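Local structure of cysteine synthase (Fusobacterium nucleatum subsp. nucleatum strain ATCC 25586, 5XEM) at residues Val20-Ile25 with Phe261-Leu266; Asn30-Lys35 with Ala277-Ser282; Lys93-Asp98 with Lys125-Lys130. The protein probably makes L-cysteine and acetate from O-acetyl-L-serine and hydrogen sulfide with the help of pyridoxal 5'-phosphate, and acts as a hydrogen sulfide-producing enzyme. All blocks are in the same frame, centred on the assembly; numbering follows the deposited sequence. Where two conformers were deposited one is given.

Contact 1: Val20-Ile25 with Phe261-Leu266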
loop_
_atom_site.group_PDB
_atom_site.type_symbol
_atom_site.label_atom_id
_atom_site.label_comp_id
_atom_site.label_asym_id
_atom_site.label_seq_id
_atom_site.Cartn_x
_atom_site.Cartn_y
_atom_site.Cartn_z
ATOM N N VAL A 20 -12.069 -9.324 2.619
ATOM C CA VAL A 20 -12.523 -8.719 3.866
ATOM C C VAL A 20 -14.039 -8.624 3.879
ATOM O O VAL A 20 -14.640 -8.203 2.894
ATOM C CB VAL A 20 -11.941 -7.305 4.010
ATOM C CG1 VAL A 20 -12.346 -6.671 5.343
ATOM C CG2 VAL A 20 -10.427 -7.357 3.878
ATOM N N LYS A 21 -14.648 -8.987 4.997
ATOM C CA LYS A 21 -16.106 -8.868 5.125
ATOM C C LYS A 21 -16.490 -7.445 5.457
ATOM O O LYS A 21 -15.790 -6.789 6.221
ATOM C CB LYS A 21 -16.655 -9.797 6.214
ATOM C CG LYS A 21 -18.174 -9.688 6.334
ATOM C CD LYS A 21 -18.835 -11.025 6.624
ATOM C CE LYS A 21 -20.356 -10.856 6.762
ATOM N NZ LYS A 21 -20.808 -11.164 8.151
ATOM N N ILE A 22 -17.609 -6.986 4.909
ATOM C CA ILE A 22 -18.134 -5.652 5.169
ATOM C C ILE A 22 -19.056 -5.742 6.390
ATOM O O ILE A 22 -20.021 -6.511 6.376
ATOM C CB ILE A 22 -18.870 -5.092 3.934
ATOM C CG1 ILE A 22 -17.880 -4.895 2.781
ATOM C CG2 ILE A 22 -19.570 -3.765 4.222
ATOM C CD1 ILE A 22 -16.895 -3.757 2.989
ATOM N N ASN A 23 -18.741 -4.977 7.428
ATOM C CA ASN A 23 -19.397 -5.124 8.743
ATOM C C ASN A 23 -20.226 -3.950 9.192
ATOM O O ASN A 23 -21.146 -4.122 9.973
ATOM C CB ASN A 23 -18.376 -5.339 9.847
ATOM C CG ASN A 23 -17.454 -6.471 9.565
ATOM O OD1 ASN A 23 -17.882 -7.616 9.476
ATOM N ND2 ASN A 23 -16.154 -6.159 9.422
ATOM N N ASN A 24 -19.868 -2.754 8.751
ATOM C CA ASN A 24 -20.458 -1.564 9.301
ATOM C C ASN A 24 -21.471 -0.969 8.350
ATOM O O ASN A 24 -22.538 -0.535 8.792
ATOM C CB ASN A 24 -19.367 -0.588 9.716
ATOM C CG ASN A 24 -18.454 -1.168 10.785
ATOM O OD1 ASN A 24 -17.239 -0.915 10.810
ATOM N ND2 ASN A 24 -19.041 -1.952 11.689
ATOM N N ILE A 25 -21.197 -1.023 7.047
ATOM C CA ILE A 25 -22.100 -0.498 6.045
ATOM C C ILE A 25 -23.252 -1.473 5.848
ATOM O O ILE A 25 -23.030 -2.682 5.771
ATOM C CB ILE A 25 -21.370 -0.306 4.699
ATOM C CG1 ILE A 25 -20.266 0.739 4.833
ATOM C CG2 ILE A 25 -22.327 0.117 3.600
ATOM C CD1 ILE A 25 -19.407 0.840 3.595
ATOM N N PHE A 261 -14.326 5.722 5.601
ATOM C CA PHE A 261 -14.937 6.201 6.868
ATOM C C PHE A 261 -15.474 5.105 7.752
ATOM O O PHE A 261 -15.317 5.165 8.969
ATOM C CB PHE A 261 -16.110 7.132 6.603
ATOM C CG PHE A 261 -15.743 8.496 6.090
ATOM C CD1 PHE A 261 -14.463 9.018 6.201
ATOM C CD2 PHE A 261 -16.732 9.284 5.483
ATOM C CE1 PHE A 261 -14.170 10.293 5.736
ATOM C CE2 PHE A 261 -16.446 10.564 5.009
ATOM C CZ PHE A 261 -15.157 11.070 5.145
ATOM N N LYS A 262 -16.180 4.146 7.166
ATOM C CA LYS A 262 -16.950 3.141 7.924
ATOM C C LYS A 262 -16.269 1.795 8.044
ATOM O O LYS A 262 -16.513 1.072 9.007
ATOM C CB LYS A 262 -18.334 2.936 7.295
ATOM C CG LYS A 262 -19.136 4.201 7.079
ATOM C CD LYS A 262 -19.343 4.990 8.362
ATOM C CE LYS A 262 -20.280 6.178 8.126
ATOM N NZ LYS A 262 -20.038 7.278 9.105
ATOM N N GLU A 263 -15.399 1.448 7.096
ATOM C CA GLU A 263 -14.712 0.166 7.141
ATOM C C GLU A 263 -13.191 0.235 7.298
ATOM O O GLU A 263 -12.538 -0.823 7.445
ATOM C CB GLU A 263 -15.050 -0.683 5.898
ATOM C CG GLU A 263 -16.532 -0.874 5.612
ATOM C CD GLU A 263 -17.237 -1.836 6.569
ATOM O OE1 GLU A 263 -16.645 -2.788 7.117
ATOM O OE2 GLU A 263 -18.445 -1.641 6.785
ATOM N N GLY A 264 -12.604 1.426 7.225
ATOM C CA GLY A 264 -11.140 1.546 7.194
ATOM C C GLY A 264 -10.525 0.912 5.940
ATOM O O GLY A 264 -9.354 0.544 5.933
ATOM N N ILE A 265 -11.294 0.846 4.847
ATOM C CA ILE A 265 -10.804 0.315 3.582
ATOM C C ILE A 265 -10.579 1.516 2.668
ATOM O O ILE A 265 -11.532 2.238 2.336
ATOM C CB ILE A 265 -11.811 -0.653 2.928
ATOM C CG1 ILE A 265 -11.989 -1.912 3.748
ATOM C CG2 ILE A 265 -11.408 -0.975 1.488
ATOM C CD1 ILE A 265 -13.203 -2.742 3.350
ATOM N N LEU A 266 -9.334 1.712 2.253
ATOM C CA LEU A 266 -8.969 2.807 1.382
ATOM C C LEU A 266 -8.760 2.225 -0.008
ATOM O O LEU A 266 -7.693 1.721 -0.347
ATOM C CB LEU A 266 -7.709 3.512 1.914
ATOM C CG LEU A 266 -7.279 4.791 1.184
ATOM C CD1 LEU A 266 -8.116 5.969 1.638
ATOM C CD2 LEU A 266 -5.811 5.114 1.433
HETATM O O HOH W 1 -14.587 -4.354 6.156
HETATM O O HOH W 2 -15.136 -3.325 9.430
#
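The carboxylate of Glu-263 lies between Ile-22 and Asn-24: methyl CG2 of Ile-22 covers one face, 3.5 Å from Glu-263 OE2, and CB of Asn-24 presses on the other, 3.2 Å from the same oxygen. Three successive backbone N-H groups of the turn 23-25 meet the two oxygens. Asn-23 N points almost straight at Glu-263 OE1 (3.0 Å, 178°), on its syn side but tilted from the plane. Asn-24 N takes the syn lone pair of Glu-263 OE2 at 2.7 Å, while Ile-25 N meets that oxygen nearly end-on at 2.8 Å. With a chain bent at CG (chi2 -73°), Glu-263 folds its acid group into this turn. Waters lie on opposite sides of the carboxylate plane, each 2.8 Å from Glu-263 OE1; one reaches Lys-21 O, the other Asn-23 ND2, whose main partner is Asn-8 O of the second subunit. Ile-22 CD1 meets Ile-265 CD1 at 3.8 Å, the two side chains crossing at about a right angle. Gly-264, with positive phi, is the first residue to leave helical backbone angles; the C-terminal part of helix 249-263 is tied to the loop after strand 19-21, beside the subunit interface, in the α/β domain of a fold type II PLP enzyme.

Contact 2: Asn30-Lys35 with Ala277-Ser282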
loop_
_atom_site.group_PDB
_atom_site.type_symbol
_atom_site.label_atom_id
_atom_site.label_comp_id
_atom_site.label_asym_id
_atom_site.label_seq_id
_atom_site.Cartn_x
_atom_site.Cartn_y
_atom_site.Cartn_z
ATOM N N ASN A 30 -27.408 -9.454 2.725
ATOM C CA ASN A 30 -26.474 -10.343 2.033
ATOM C C ASN A 30 -25.078 -10.055 2.542
ATOM O O ASN A 30 -24.848 -8.992 3.064
ATOM C CB ASN A 30 -26.541 -10.106 0.538
ATOM C CG ASN A 30 -27.914 -10.403 -0.028
ATOM O OD1 ASN A 30 -28.425 -11.525 0.131
ATOM N ND2 ASN A 30 -28.515 -9.417 -0.700
ATOM N N GLU A 31 -24.157 -10.999 2.387
ATOM C CA GLU A 31 -22.773 -10.790 2.826
ATOM C C GLU A 31 -21.928 -10.301 1.640
ATOM O O GLU A 31 -21.903 -10.940 0.577
ATOM C CB GLU A 31 -22.212 -12.083 3.396
ATOM C CG GLU A 31 -22.997 -12.592 4.589
ATOM C CD GLU A 31 -22.378 -13.818 5.221
ATOM O OE1 GLU A 31 -22.191 -14.835 4.523
ATOM O OE2 GLU A 31 -22.069 -13.763 6.428
ATOM N N ILE A 32 -21.264 -9.158 1.815
ATOM C CA ILE A 32 -20.365 -8.628 0.793
ATOM C C ILE A 32 -18.925 -8.717 1.295
ATOM O O ILE A 32 -18.622 -8.265 2.395
ATOM C CB ILE A 32 -20.675 -7.171 0.416
ATOM C CG1 ILE A 32 -22.131 -7.027 -0.051
ATOM C CG2 ILE A 32 -19.724 -6.716 -0.700
ATOM C CD1 ILE A 32 -22.515 -5.636 -0.528
ATOM N N TYR A 33 -18.085 -9.351 0.489
ATOM C CA TYR A 33 -16.644 -9.496 0.752
ATOM C C TYR A 33 -15.895 -8.704 -0.311
ATOM O O TYR A 33 -16.220 -8.814 -1.495
ATOM C CB TYR A 33 -16.235 -10.957 0.633
ATOM C CG TYR A 33 -16.881 -11.843 1.664
ATOM C CD1 TYR A 33 -16.301 -12.015 2.921
ATOM C CD2 TYR A 33 -18.068 -12.514 1.391
ATOM C CE1 TYR A 33 -16.896 -12.816 3.879
ATOM C CE2 TYR A 33 -18.665 -13.333 2.338
ATOM C CZ TYR A 33 -18.078 -13.468 3.575
ATOM O OH TYR A 33 -18.662 -14.278 4.521
ATOM N N VAL A 34 -14.896 -7.931 0.095
ATOM C CA VAL A 34 -14.117 -7.143 -0.851
ATOM C C VAL A 34 -12.743 -7.803 -0.959
ATOM O O VAL A 34 -12.086 -8.058 0.047
ATOM C CB VAL A 34 -14.006 -5.680 -0.392
ATOM C CG1 VAL A 34 -13.159 -4.848 -1.348
ATOM C CG2 VAL A 34 -15.404 -5.068 -0.239
ATOM N N LYS A 35 -12.333 -8.098 -2.182
ATOM C CA LYS A 35 -11.012 -8.668 -2.423
ATOM C C LYS A 35 -10.070 -7.494 -2.679
ATOM O O LYS A 35 -10.251 -6.748 -3.651
ATOM C CB LYS A 35 -11.030 -9.637 -3.584
ATOM C CG LYS A 35 -9.675 -10.359 -3.707
ATOM C CD LYS A 35 -9.741 -11.662 -4.447
ATOM C CE LYS A 35 -8.391 -12.325 -4.624
ATOM N NZ LYS A 35 -7.788 -12.825 -3.351
ATOM N N ALA A 277 -22.200 -0.391 -7.104
ATOM C CA ALA A 277 -22.976 -1.252 -7.993
ATOM C C ALA A 277 -23.356 -2.537 -7.264
ATOM O O ALA A 277 -24.470 -3.069 -7.444
ATOM C CB ALA A 277 -22.188 -1.571 -9.249
ATOM N N ALA A 278 -22.447 -3.050 -6.436
ATOM C CA ALA A 278 -22.725 -4.257 -5.652
ATOM C C ALA A 278 -23.778 -4.029 -4.602
ATOM O O ALA A 278 -24.585 -4.931 -4.336
ATOM C CB ALA A 278 -21.465 -4.802 -4.991
ATOM N N LEU A 279 -23.738 -2.862 -3.973
ATOM C CA LEU A 279 -24.738 -2.508 -2.965
ATOM C C LEU A 279 -26.099 -2.360 -3.606
ATOM O O LEU A 279 -27.076 -2.780 -3.027
ATOM C CB LEU A 279 -24.390 -1.208 -2.282
ATOM C CG LEU A 279 -23.520 -1.265 -1.045
ATOM C CD1 LEU A 279 -23.478 0.120 -0.389
ATOM C CD2 LEU A 279 -24.053 -2.273 -0.039
ATOM N N ASP A 280 -26.162 -1.748 -4.791
ATOM C CA ASP A 280 -27.422 -1.624 -5.522
ATOM C C ASP A 280 -27.969 -2.993 -5.877
ATOM O O ASP A 280 -29.168 -3.241 -5.724
ATOM C CB ASP A 280 -27.247 -0.834 -6.813
ATOM C CG ASP A 280 -27.004 0.616 -6.590
ATOM O OD1 ASP A 280 -27.167 1.089 -5.444
ATOM O OD2 ASP A 280 -26.655 1.306 -7.571
ATOM N N TYR A 281 -27.096 -3.880 -6.342
ATOM C CA TYR A 281 -27.471 -5.252 -6.645
ATOM C C TYR A 281 -27.980 -5.962 -5.398
ATOM O O TYR A 281 -29.041 -6.602 -5.433
ATOM C CB TYR A 281 -26.320 -6.028 -7.279
ATOM C CG TYR A 281 -26.711 -7.449 -7.611
ATOM C CD1 TYR A 281 -27.333 -7.756 -8.812
ATOM C CD2 TYR A 281 -26.499 -8.480 -6.695
ATOM C CE1 TYR A 281 -27.721 -9.056 -9.109
ATOM C CE2 TYR A 281 -26.884 -9.784 -6.983
ATOM C CZ TYR A 281 -27.497 -10.060 -8.183
ATOM O OH TYR A 281 -27.850 -11.353 -8.471
ATOM N N SER A 282 -27.252 -5.828 -4.293
ATOM C CA SER A 282 -27.619 -6.502 -3.057
ATOM C C SER A 282 -28.958 -5.983 -2.496
ATOM O O SER A 282 -29.781 -6.772 -2.036
ATOM C CB SER A 282 -26.519 -6.363 -2.022
ATOM O OG SER A 282 -26.828 -7.087 -0.853
#
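Asn-30 holds its amide beside its own backbone N (chi1 -62°), and Ser-282 swings OG away from its backbone N (chi1 -176°), which lets the two side chains meet between strand 31-36 and helix 269-284. This is a helix laid nearly antiparallel over a sheet strand in the α/β fold of the larger domain, with the two short axes 10.3 Å apart at their closest. Asn-30 ND2 donates to Ser-282 OG at 2.9 Å in a nearly straight bond (166°), and the hydroxyl lies practically in the amide plane. Both groups are buried and gripped from elsewhere as well: Ser-282 OG is bonded to the carbonyl of Thr-27, and ND2 also reaches Asn-285 O, while OD1 of the same amide takes the backbone N-H groups of Lys-288 and Leu-290. Held at both ends, the amide has little freedom to turn, and it ties the start of the strand to the turn that follows the helix. Next along the strand toward the helix stands Ile-32, an extended side chain that rests CD1 on the helix surface by Ala-278 and Leu-279 and comes within 4.3 Å of Ser-282 CB. Ala-278 points toward the strand and packs on Val-294 of the adjacent strand and Ile-176 of the strand after it. The CB of Leu-279 points away from the strand, but its branch turns back, crossing Ile-32 at about a right angle, and methyl CD2 of Leu-279 rests 3.7 Å from Ile-32 CD1.

Contact 3: Lys93-Asp98 with Lys125-Lys130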
loop_
_atom_site.group_PDB
_atom_site.type_symbol
_atom_site.label_atom_id
_atom_site.label_comp_id
_atom_site.label_asym_id
_atom_site.label_seq_id
_atom_site.Cartn_x
_atom_site.Cartn_y
_atom_site.Cartn_z
ATOM N N LYS A 93 9.095 1.864 -21.198
ATOM C CA LYS A 93 8.502 3.121 -21.636
ATOM C C LYS A 93 6.993 2.961 -21.546
ATOM O O LYS A 93 6.450 1.947 -21.973
ATOM C CB LYS A 93 8.916 3.463 -23.071
ATOM C CG LYS A 93 10.403 3.637 -23.298
ATOM C CD LYS A 93 10.669 4.169 -24.697
ATOM C CE LYS A 93 12.159 4.364 -24.915
ATOM N NZ LYS A 93 12.452 5.309 -26.041
ATOM N N ILE A 94 6.323 3.951 -20.951
ATOM C CA ILE A 94 4.899 3.914 -20.767
ATOM C C ILE A 94 4.267 5.144 -21.427
ATOM O O ILE A 94 4.827 6.239 -21.377
ATOM C CB ILE A 94 4.557 3.880 -19.265
ATOM C CG1 ILE A 94 4.950 2.522 -18.661
ATOM C CG2 ILE A 94 3.106 4.247 -19.041
ATOM C CD1 ILE A 94 4.114 1.367 -19.118
ATOM N N VAL A 95 3.134 4.938 -22.075
ATOM C CA VAL A 95 2.317 6.035 -22.623
ATOM C C VAL A 95 1.030 6.085 -21.857
ATOM O O VAL A 95 0.337 5.060 -21.725
ATOM C CB VAL A 95 1.997 5.876 -24.113
ATOM C CG1 VAL A 95 1.262 7.110 -24.619
ATOM C CG2 VAL A 95 3.290 5.654 -24.905
ATOM N N MET A 96 0.682 7.277 -21.370
ATOM C CA MET A 96 -0.496 7.461 -20.529
ATOM C C MET A 96 -1.202 8.774 -20.862
ATOM O O MET A 96 -0.548 9.712 -21.308
ATOM C CB MET A 96 -0.058 7.487 -19.058
ATOM C CG MET A 96 -1.184 7.454 -18.030
ATOM S SD MET A 96 -0.576 7.301 -16.333
ATOM C CE MET A 96 0.535 8.708 -16.313
ATOM N N PRO A 97 -2.518 8.848 -20.607
ATOM C CA PRO A 97 -3.186 10.146 -20.754
ATOM C C PRO A 97 -2.758 11.137 -19.670
ATOM O O PRO A 97 -2.623 10.753 -18.510
ATOM C CB PRO A 97 -4.670 9.805 -20.555
ATOM C CG PRO A 97 -4.786 8.346 -20.762
ATOM C CD PRO A 97 -3.480 7.798 -20.248
ATOM N N ASP A 98 -2.609 12.405 -20.054
ATOM C CA ASP A 98 -2.317 13.493 -19.117
ATOM C C ASP A 98 -3.442 13.884 -18.132
ATOM O O ASP A 98 -3.232 14.770 -17.317
ATOM C CB ASP A 98 -1.821 14.730 -19.893
ATOM C CG ASP A 98 -2.892 15.341 -20.818
ATOM O OD1 ASP A 98 -4.101 15.071 -20.617
ATOM O OD2 ASP A 98 -2.515 16.079 -21.745
ATOM N N LYS A 125 -7.070 5.401 -26.871
ATOM C CA LYS A 125 -6.793 5.293 -28.310
ATOM C C LYS A 125 -5.541 6.098 -28.676
ATOM O O LYS A 125 -4.704 5.627 -29.452
ATOM C CB LYS A 125 -8.013 5.783 -29.101
ATOM C CG LYS A 125 -7.831 5.934 -30.601
ATOM C CD LYS A 125 -9.078 6.504 -31.298
ATOM C CE LYS A 125 -10.059 7.275 -30.406
ATOM N NZ LYS A 125 -9.665 8.597 -29.779
ATOM N N ALA A 126 -5.419 7.300 -28.129
ATOM C CA ALA A 126 -4.270 8.164 -28.371
ATOM C C ALA A 126 -2.980 7.528 -27.856
ATOM O O ALA A 126 -1.938 7.627 -28.504
ATOM C CB ALA A 126 -4.471 9.544 -27.726
ATOM N N CYS A 127 -3.059 6.891 -26.686
ATOM C CA CYS A 127 -1.911 6.178 -26.119
ATOM C C CYS A 127 -1.429 5.056 -27.033
ATOM O O CYS A 127 -0.229 4.934 -27.301
ATOM C CB CYS A 127 -2.280 5.589 -24.765
ATOM S SG CYS A 127 -2.815 6.857 -23.591
ATOM N N LEU A 128 -2.369 4.219 -27.484
ATOM C CA LEU A 128 -2.040 3.110 -28.379
ATOM C C LEU A 128 -1.458 3.620 -29.706
ATOM O O LEU A 128 -0.467 3.070 -30.223
ATOM C CB LEU A 128 -3.259 2.193 -28.597
ATOM C CG LEU A 128 -3.681 1.268 -27.438
ATOM C CD1 LEU A 128 -5.014 0.618 -27.746
ATOM C CD2 LEU A 128 -2.656 0.158 -27.231
ATOM N N GLU A 129 -2.031 4.691 -30.253
ATOM C CA GLU A 129 -1.502 5.266 -31.480
ATOM C C GLU A 129 -0.064 5.779 -31.286
ATOM O O GLU A 129 0.787 5.610 -32.166
ATOM C CB GLU A 129 -2.415 6.385 -31.993
ATOM C CG GLU A 129 -3.758 5.868 -32.516
ATOM C CD GLU A 129 -4.723 6.989 -32.876
ATOM O OE1 GLU A 129 -4.417 8.163 -32.578
ATOM O OE2 GLU A 129 -5.797 6.689 -33.443
ATOM N N LYS A 130 0.222 6.367 -30.127
ATOM C CA LYS A 130 1.570 6.864 -29.850
ATOM C C LYS A 130 2.605 5.711 -29.824
ATOM O O LYS A 130 3.788 5.916 -30.172
ATOM C CB LYS A 130 1.579 7.644 -28.530
ATOM C CG LYS A 130 2.912 8.244 -28.126
ATOM C CD LYS A 130 3.332 9.380 -29.047
ATOM C CE LYS A 130 4.537 10.115 -28.476
ATOM N NZ LYS A 130 4.881 11.339 -29.270
#
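Cys-127 is the first residue of helix segment 125-130 to meet the strand, and it does so with its whole length. Cys-127 CA lies 3.6 Å from Val-95 CG1, Cys-127 CB follows at 3.9 Å from that same methyl, and the sulfur reaches farther along the strand. With SG placed beside the backbone N (chi1 -59°), Cys-127 SG comes to rest over one face of the peptide joining Met-96 and Pro-97, 3.7 Å from Met-96 C, and touches the proline ring at Pro-97 CD (3.5 Å). One helix turn on, Lys-130 brings only the base of its side chain to the interface: its CB is 4.0 Å from Val-95 CG1, and CG sits against both valine methyls. The chain then bends at chi2 (69°) and carries the ammonium away to a salt bridge with Glu-133, so Lys-130 presents only methylenes to Val-95. The short axes of helix segment 125-130 and strand segment 93-97 come within 7.6 Å, roughly antiparallel at 152°. The helix covers one face of the parallel four-stranded sheet of the smaller domain, while Met-96, pointing the other way, packs on helix 103-110 across the sheet. The joint is thus made of apolar side-chain surfaces, with the sulfur also over a peptide face: shape and burial hold it, and backbone groups of Lys-93, Ile-94 and Val-95 bond to the neighbouring strands.

Overall arrangement
Contacts 1 and 2 form one continuous piece of the larger domain, their centres 12 Å apart. Their strands are antiparallel neighbours in the six-stranded sheet, joined by Val-20 O to Val-34 N (2.8 Å) and Ile-22 N to Ile-32 O (3.0 Å), probable hydrogen bonds both, and their helices follow each other in the chain. Contact 3 belongs to the other, smaller sheet on the opposite side of the chain's centre, about 35 Å from contact 1 and 34 Å from contact 2, centre to centre. The cofactor and the lanthionine lie between: the side chain of Pro-97 is about 7 Å from the lanthionine, that of Ile-265 about 13 Å from the PLP.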